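Local coordinates for protein acetylene hydratase (Pelobacter acetylenicus, PDB 2E7Z) that catalyses the hydration of acetylene to acetaldehyde with a tungsten-bis(molybdopterin guanine dinucleotide) cofactor and a [4Fe-4S] cluster, at residues Ile110-Glu115 with Lys489-Phe494; Val437-Phe442 with Pro455-Leu460. One frame throughout, in Å; residues are numbered along the deposited sequence.

Contact 1: residues Ile110-Glu115 with Lys489-Phe494. With MGD (2-amino-5,6-dimercapto-7-methyl-3,7,8a,9-tetrahydro-8-oxa-1,3,9,10-tetraaza-anthracen-4-one guanosine dinucleotide), chain E.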
# COMPACT_ATOMS: atom_id res chain seq x y z
N ILE A 110 -3.74 -5.84 5.83
CA ILE A 110 -3.72 -6.94 4.86
C ILE A 110 -2.77 -8.06 5.26
O ILE A 110 -2.93 -9.19 4.80
CB ILE A 110 -3.45 -6.43 3.42
CG1 ILE A 110 -4.10 -7.34 2.36
CG2 ILE A 110 -1.97 -6.21 3.16
CD1 ILE A 110 -5.65 -7.34 2.36
N ASN A 111 -1.80 -7.73 6.11
CA ASN A 111 -0.88 -8.75 6.55
C ASN A 111 -1.44 -9.67 7.63
O ASN A 111 -0.80 -10.66 7.98
CB ASN A 111 0.45 -8.15 7.07
CG ASN A 111 1.27 -7.48 5.98
OD1 ASN A 111 1.07 -7.72 4.79
ND2 ASN A 111 2.18 -6.62 6.39
N GLN A 112 -2.58 -9.29 8.20
CA GLN A 112 -3.13 -9.94 9.39
C GLN A 112 -4.52 -10.50 9.17
O GLN A 112 -4.84 -11.61 9.58
CB GLN A 112 -3.19 -8.92 10.53
CG GLN A 112 -1.80 -8.41 10.92
CD GLN A 112 -1.93 -7.26 11.87
OE1 GLN A 112 -1.90 -7.45 13.09
NE2 GLN A 112 -2.11 -6.06 11.33
N GLN A 113 -5.38 -9.67 8.58
CA GLN A 113 -6.73 -10.09 8.14
C GLN A 113 -7.44 -10.79 9.29
O GLN A 113 -8.01 -11.89 9.11
CB GLN A 113 -6.64 -10.94 6.87
CG GLN A 113 -6.02 -10.11 5.79
CD GLN A 113 -6.30 -10.60 4.38
OE1 GLN A 113 -7.44 -10.95 4.03
NE2 GLN A 113 -5.28 -10.58 3.56
N SER A 114 -7.46 -10.10 10.44
CA SER A 114 -7.94 -10.70 11.67
C SER A 114 -8.77 -9.80 12.57
O SER A 114 -9.33 -10.30 13.53
CB SER A 114 -6.77 -11.24 12.50
OG SER A 114 -6.20 -12.36 11.84
N GLU A 115 -8.90 -8.49 12.27
CA GLU A 115 -9.60 -7.63 13.24
C GLU A 115 -10.96 -7.13 12.78
O GLU A 115 -11.76 -6.74 13.63
CB GLU A 115 -8.71 -6.51 13.79
CG GLU A 115 -7.98 -5.60 12.78
CD GLU A 115 -8.81 -4.48 12.17
OE1 GLU A 115 -9.89 -4.08 12.69
OE2 GLU A 115 -8.34 -3.92 11.14
N LYS A 489 -0.69 -15.23 19.06
CA LYS A 489 -2.11 -15.00 19.17
C LYS A 489 -2.56 -14.14 18.01
O LYS A 489 -1.76 -13.49 17.35
CB LYS A 489 -2.46 -14.27 20.49
CG LYS A 489 -2.04 -14.93 21.78
CD LYS A 489 -2.87 -16.12 22.12
CE LYS A 489 -2.38 -16.75 23.44
NZ LYS A 489 -2.94 -18.11 23.60
N ASP A 490 -3.87 -14.11 17.83
CA ASP A 490 -4.45 -13.32 16.76
C ASP A 490 -4.64 -11.83 17.10
O ASP A 490 -4.63 -11.45 18.27
CB ASP A 490 -5.74 -13.96 16.29
CG ASP A 490 -6.88 -13.76 17.23
OD1 ASP A 490 -7.47 -12.67 17.16
OD2 ASP A 490 -7.23 -14.68 18.00
N GLU A 491 -4.84 -11.01 16.06
CA GLU A 491 -4.86 -9.57 16.28
C GLU A 491 -6.06 -9.17 17.12
O GLU A 491 -5.97 -8.22 17.90
CB GLU A 491 -4.91 -8.87 14.92
CG GLU A 491 -4.63 -7.39 14.99
CD GLU A 491 -4.80 -6.72 13.63
OE1 GLU A 491 -5.27 -7.42 12.69
OE2 GLU A 491 -4.50 -5.51 13.50
N TYR A 492 -7.18 -9.88 16.96
CA TYR A 492 -8.36 -9.54 17.76
C TYR A 492 -8.18 -9.88 19.22
O TYR A 492 -8.66 -9.13 20.08
CB TYR A 492 -9.62 -10.19 17.20
CG TYR A 492 -10.85 -9.82 18.03
CD1 TYR A 492 -11.23 -8.48 18.20
CD2 TYR A 492 -11.59 -10.79 18.71
CE1 TYR A 492 -12.33 -8.13 19.00
CE2 TYR A 492 -12.70 -10.43 19.49
CZ TYR A 492 -13.05 -9.12 19.63
OH TYR A 492 -14.11 -8.80 20.43
N TYR A 493 -7.48 -10.99 19.50
CA TYR A 493 -7.15 -11.30 20.89
C TYR A 493 -6.47 -10.10 21.56
O TYR A 493 -6.90 -9.66 22.63
CB TYR A 493 -6.26 -12.53 20.95
CG TYR A 493 -5.86 -12.89 22.34
CD1 TYR A 493 -6.69 -13.67 23.15
CD2 TYR A 493 -4.65 -12.44 22.87
CE1 TYR A 493 -6.30 -14.00 24.45
CE2 TYR A 493 -4.28 -12.73 24.17
CZ TYR A 493 -5.13 -13.51 24.94
OH TYR A 493 -4.77 -13.86 26.22
N PHE A 494 -5.42 -9.57 20.94
CA PHE A 494 -4.72 -8.40 21.47
C PHE A 494 -5.70 -7.23 21.65
O PHE A 494 -5.75 -6.64 22.73
CB PHE A 494 -3.56 -7.99 20.52
CG PHE A 494 -2.99 -6.63 20.82
CD1 PHE A 494 -2.42 -6.34 22.05
CD2 PHE A 494 -3.08 -5.59 19.89
CE1 PHE A 494 -1.89 -5.09 22.34
CE2 PHE A 494 -2.55 -4.32 20.19
CZ PHE A 494 -1.95 -4.08 21.42
PB MGD E . 6.76 -3.93 6.21
O1B MGD E . 7.13 -2.48 6.45
O2B MGD E . 7.79 -4.88 5.73
O3B MGD E . 5.54 -4.06 5.19
O3A MGD E . 4.15 -2.16 4.30
PA MGD E . 4.04 -3.48 5.23
O1A MGD E . 3.20 -4.55 4.59
O2A MGD E . 3.69 -2.98 6.60
O5' MGD E . 6.17 -4.46 7.61
C5' MGD E . 5.36 -5.62 7.62
C4' MGD E . 5.61 -6.29 8.96
O4' MGD E . 4.59 -7.30 9.12
C3' MGD E . 6.91 -7.08 9.03
O3' MGD E . 7.68 -6.61 10.15
C2' MGD E . 6.52 -8.57 9.18
O2' MGD E . 7.39 -9.37 10.01
C1' MGD E . 5.16 -8.44 9.81
N9 MGD E . 4.21 -9.53 9.55
C8 MGD E . 4.03 -10.21 8.39
N7 MGD E . 3.00 -11.07 8.49
C5 MGD E . 2.46 -10.88 9.72
C6 MGD E . 1.36 -11.43 10.48
O6 MGD E . 0.61 -12.31 10.00
N1 MGD E . 1.16 -10.91 11.71
C2 MGD E . 1.95 -10.02 12.30
N2 MGD E . 1.64 -9.59 13.55
N3 MGD E . 2.99 -9.48 11.66
C4 MGD E . 3.25 -9.87 10.40
C10 MGD E . 4.00 -2.33 2.89
C11 MGD E . 3.77 -0.95 2.32
O11 MGD E . 5.00 -0.24 2.51
C12 MGD E . 3.43 -1.05 0.85
S12 MGD E . 2.14 -2.07 0.39
C13 MGD E . 4.08 -0.30 -0.06
S13 MGD E . 3.80 -0.48 -1.74
C14 MGD E . 5.10 0.72 0.30
N15 MGD E . 6.45 0.31 -0.08
C16 MGD E . 7.42 1.17 0.34
C17 MGD E . 8.67 1.42 -0.39
O17 MGD E . 8.90 0.85 -1.48
N18 MGD E . 9.55 2.29 0.15
C19 MGD E . 9.33 2.94 1.32
N19 MGD E . 10.25 3.80 1.81
N20 MGD E . 8.23 2.74 2.04
C21 MGD E . 7.27 1.90 1.61
N22 MGD E . 6.16 1.74 2.33
C23 MGD E . 5.03 1.00 1.81

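Contact 2: residues Val437-Phe442 with Pro455-Leu460. With MGD (2-amino-5,6-dimercapto-7-methyl-3,7,8a,9-tetrahydro-8-oxa-1,3,9,10-tetraaza-anthracen-4-one guanosine dinucleotide), chain E.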
# COMPACT_ATOMS: atom_id res chain seq x y z
N VAL A 437 4.48 -0.58 21.46
CA VAL A 437 4.11 -2.00 21.41
C VAL A 437 4.23 -2.45 19.96
O VAL A 437 3.70 -1.79 19.06
CB VAL A 437 2.67 -2.20 21.89
CG1 VAL A 437 2.21 -3.66 21.71
CG2 VAL A 437 2.48 -1.71 23.35
N CYS A 438 4.93 -3.55 19.72
CA CYS A 438 5.11 -4.09 18.38
C CYS A 438 4.54 -5.48 18.29
O CYS A 438 5.02 -6.36 19.01
CB CYS A 438 6.58 -4.02 17.94
SG CYS A 438 6.85 -4.63 16.27
N TYR A 439 3.52 -5.68 17.46
CA TYR A 439 2.85 -6.97 17.30
C TYR A 439 3.32 -7.53 15.96
O TYR A 439 2.95 -7.04 14.88
CB TYR A 439 1.32 -6.77 17.39
CG TYR A 439 0.49 -7.98 17.03
CD1 TYR A 439 0.42 -9.09 17.88
CD2 TYR A 439 -0.27 -8.00 15.86
CE1 TYR A 439 -0.37 -10.18 17.55
CE2 TYR A 439 -1.05 -9.08 15.54
CZ TYR A 439 -1.11 -10.17 16.38
OH TYR A 439 -1.87 -11.24 15.98
N ASP A 440 4.19 -8.55 16.03
CA ASP A 440 4.91 -8.97 14.83
C ASP A 440 5.28 -10.43 14.95
O ASP A 440 4.89 -11.09 15.92
CB ASP A 440 6.18 -8.09 14.63
CG ASP A 440 6.60 -7.95 13.15
OD1 ASP A 440 7.17 -8.93 12.61
OD2 ASP A 440 6.35 -6.86 12.54
N GLN A 441 6.01 -10.91 13.96
CA GLN A 441 6.52 -12.29 13.96
C GLN A 441 8.00 -12.37 14.28
O GLN A 441 8.49 -13.45 14.62
CB GLN A 441 6.23 -12.91 12.59
CG GLN A 441 4.73 -13.13 12.34
CD GLN A 441 4.34 -13.64 10.96
OE1 GLN A 441 3.19 -14.08 10.77
NE2 GLN A 441 5.24 -13.57 10.00
N PHE A 442 8.71 -11.26 14.16
CA PHE A 442 10.16 -11.24 14.36
C PHE A 442 10.60 -10.00 15.12
O PHE A 442 9.83 -9.02 15.23
CB PHE A 442 10.86 -11.32 12.99
CG PHE A 442 10.62 -12.65 12.30
CD1 PHE A 442 11.39 -13.76 12.64
CD2 PHE A 442 9.58 -12.81 11.40
CE1 PHE A 442 11.15 -15.00 12.05
CE2 PHE A 442 9.32 -14.04 10.80
CZ PHE A 442 10.11 -15.15 11.16
N PRO A 455 3.74 -11.64 20.10
CA PRO A 455 3.78 -12.57 18.97
C PRO A 455 2.50 -12.75 18.19
O PRO A 455 1.47 -13.15 18.73
CB PRO A 455 4.15 -13.90 19.65
CG PRO A 455 3.51 -13.80 21.01
CD PRO A 455 3.71 -12.34 21.40
N GLY A 456 2.59 -12.46 16.90
CA GLY A 456 1.45 -12.65 16.02
C GLY A 456 1.36 -14.03 15.39
O GLY A 456 2.39 -14.67 15.14
N ASP A 457 0.15 -14.52 15.16
CA ASP A 457 -0.04 -15.72 14.37
C ASP A 457 0.40 -15.50 12.92
O ASP A 457 0.72 -14.39 12.50
CB ASP A 457 -1.47 -16.29 14.50
CG ASP A 457 -2.56 -15.38 13.95
OD1 ASP A 457 -2.24 -14.33 13.39
OD2 ASP A 457 -3.73 -15.80 14.09
N HIS A 458 0.43 -16.59 12.16
CA HIS A 458 0.88 -16.61 10.79
C HIS A 458 -0.29 -17.08 9.90
O HIS A 458 -1.26 -17.71 10.36
CB HIS A 458 2.08 -17.58 10.74
CG HIS A 458 2.67 -17.78 9.38
ND1 HIS A 458 2.14 -18.64 8.44
CD2 HIS A 458 3.75 -17.20 8.79
CE1 HIS A 458 2.88 -18.60 7.34
NE2 HIS A 458 3.86 -17.73 7.53
N TRP A 459 -0.23 -16.75 8.61
CA TRP A 459 -1.34 -17.08 7.72
C TRP A 459 -1.65 -18.58 7.58
O TRP A 459 -2.74 -18.93 7.15
CB TRP A 459 -1.16 -16.41 6.34
CG TRP A 459 -0.02 -16.86 5.48
CD1 TRP A 459 1.20 -16.24 5.36
CD2 TRP A 459 -0.04 -17.92 4.51
NE1 TRP A 459 1.97 -16.91 4.40
CE2 TRP A 459 1.22 -17.93 3.87
CE3 TRP A 459 -1.00 -18.86 4.13
CZ2 TRP A 459 1.53 -18.85 2.86
CZ3 TRP A 459 -0.69 -19.76 3.12
CH2 TRP A 459 0.56 -19.75 2.51
N LEU A 460 -0.71 -19.46 7.92
CA LEU A 460 -0.96 -20.90 7.90
C LEU A 460 -1.61 -21.36 9.22
O LEU A 460 -1.85 -22.56 9.42
CB LEU A 460 0.35 -21.69 7.63
CG LEU A 460 0.84 -21.60 6.18
CD1 LEU A 460 2.29 -22.13 6.10
CD2 LEU A 460 -0.07 -22.40 5.25
PB MGD E . 6.76 -3.93 6.21
O1B MGD E . 7.13 -2.48 6.45
O2B MGD E . 7.79 -4.88 5.73
O3B MGD E . 5.54 -4.06 5.19
O3A MGD E . 4.15 -2.16 4.30
PA MGD E . 4.04 -3.48 5.23
O1A MGD E . 3.20 -4.55 4.59
O2A MGD E . 3.69 -2.98 6.60
O5' MGD E . 6.17 -4.46 7.61
C5' MGD E . 5.36 -5.62 7.62
C4' MGD E . 5.61 -6.29 8.96
O4' MGD E . 4.59 -7.30 9.12
C3' MGD E . 6.91 -7.08 9.03
O3' MGD E . 7.68 -6.61 10.15
C2' MGD E . 6.52 -8.57 9.18
O2' MGD E . 7.39 -9.37 10.01
C1' MGD E . 5.16 -8.44 9.81
N9 MGD E . 4.21 -9.53 9.55
C8 MGD E . 4.03 -10.21 8.39
N7 MGD E . 3.00 -11.07 8.49
C5 MGD E . 2.46 -10.88 9.72
C6 MGD E . 1.36 -11.43 10.48
O6 MGD E . 0.61 -12.31 10.00
N1 MGD E . 1.16 -10.91 11.71
C2 MGD E . 1.95 -10.02 12.30
N2 MGD E . 1.64 -9.59 13.55
N3 MGD E . 2.99 -9.48 11.66
C4 MGD E . 3.25 -9.87 10.40
C10 MGD E . 4.00 -2.33 2.89
C11 MGD E . 3.77 -0.95 2.32
O11 MGD E . 5.00 -0.24 2.51
C12 MGD E . 3.43 -1.05 0.85
S12 MGD E . 2.14 -2.07 0.39
C13 MGD E . 4.08 -0.30 -0.06
S13 MGD E . 3.80 -0.48 -1.74
C14 MGD E . 5.10 0.72 0.30
N15 MGD E . 6.45 0.31 -0.08
C16 MGD E . 7.42 1.17 0.34
C17 MGD E . 8.67 1.42 -0.39
O17 MGD E . 8.90 0.85 -1.48
N18 MGD E . 9.55 2.29 0.15
C19 MGD E . 9.33 2.94 1.32
N19 MGD E . 10.25 3.80 1.81
N20 MGD E . 8.23 2.74 2.04
C21 MGD E . 7.27 1.90 1.61
N22 MGD E . 6.16 1.74 2.33
C23 MGD E . 5.03 1.00 1.81
O HOH W 1 -3.93 -12.17 13.55
O HOH W 2 -0.66 -11.94 13.37

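Contact 1: residues Ile110-Glu115 with Lys489-Phe494
Gln112 and Glu491 meet as two flat groups, the amide lying against the carboxylate with their planes 27° apart and the side chains crossing at about a right angle. Gln112 OE1 stands over the carboxylate face, 3.0 Å from Glu491 CD. It and the carboxylate oxygens are all acceptors, so their closeness is packing rather than a hydrogen bond. Gln112 NE2 donates to Thr108 O, which fixes the amide. Glu491 reaches this place with CG anti to its backbone N (chi1 -167°) and an extended chain beyond.

Van der Waals contacts of carbon with carbon and with oxygen lie beside that pair. Glu115 CG lies 3.3 Å from Glu491 OE1, the two side chains running alongside each other in the same direction. Ser114 CB packs on Glu491 CB at 3.9 Å, and Tyr492 CB rests against Ser114 O, a buried carbonyl oxygen for which the model offers no partner.

Hydrogen bonds stiffen each segment separately. Ser114 OG donates to Gln112 O over 2.7 Å, from above the carbonyl plane. Asp490 is the N-cap of helix 491-501: its OD1 accepts from Tyr493 N at 2.9 Å and, weakly, from Tyr492 N.

Two contacts tie the loop to the cofactor. Asn111 ND2 donates to the phosphate oxygen MGD O1A (2.9 Å, N-H...O angle 153°), while Gln112 CG sits over the guanine face, 4.0 Å from MGD N1.

With no clear hydrogen bond joining the segments, the interface depends on packing and on shared partners. Glu115 OE2 and Glu491 OE2 approach to 4.8 Å, and Gln107 NE2 donates to both, while Leu119 N donates to Glu115 OE1. Burying two such carboxylates together may raise the proton affinity of one, though these donors would offset the effect and ease the repulsion.

Contact 2: residues Val437-Phe442 with Pro455-Leu460
Gly456 N donates to Asp440 O over 2.9 Å at a nearly straight 167°, a clear backbone hydrogen bond across this contact. Pro455 CA adds a CA-H...O contact to the same oxygen, so the Asp440 carbonyl meets Gly456 as well as Pro455, its residue's partner in a short parallel bridge. Packing is tight beside it: Tyr439 CE1 comes within 3.4 Å of Gly456 CA, and the guanine amine MGD N2 lies over one face of the tyrosine ring while donating to Tyr439 O at 3.2 Å.

Asp440 turns its carboxylate from the other segment to the cofactor ribose. Its OD1 accepts from MGD O2' at 2.6 Å and its OD2 from MGD O3' at 2.7 Å. OD1 also takes Gln441 N and Phe442 N on its anti side, the second bond closing an Asx turn. Gln441, extended beyond CG, lays its CD 3.6 Å from MGD C5.

The tyrosine hydroxyl, also hydrogen-bonded to Lys489 O, and Asp457 are more loosely joined, through water. Water 2 donates to Tyr439 OH and Asp457 OD1 and accepts from MGD N1 at 2.7 Å; water 1 spans the same two side chains, weakly at the tyrosine. Arg462 and Arg513 form salt bridges with Asp457.

Strand 435-440 runs between strands 408-412 and 452-455; helix 80-98 meets Val437 and Pro455, while helix 49-53 packs on Phe442 and His458.

How the contacts relate
The centres of the two contacts are 9 Å apart, and along the chain the order is 110-115, 437-442, 455-460, 489-494, so contact 2 falls between the two halves of contact 1. Three of these segments belong to or follow strands of one seven-stranded mixed sheet: 103-107, 435-440 and 452-455. The fourth begins helix 491-501. They touch directly, Lys489 O lying 2.6 Å from Tyr439 OH and Lys489 N 3.0 Å from Pro455 O, both probable hydrogen bonds. Between them sits one guanine, with Gln112 over one face and Gln441 over the opposite face. Residues distant in sequence thus build a pocket for the guanine of one of the two MGD units of the tungsten cofactor.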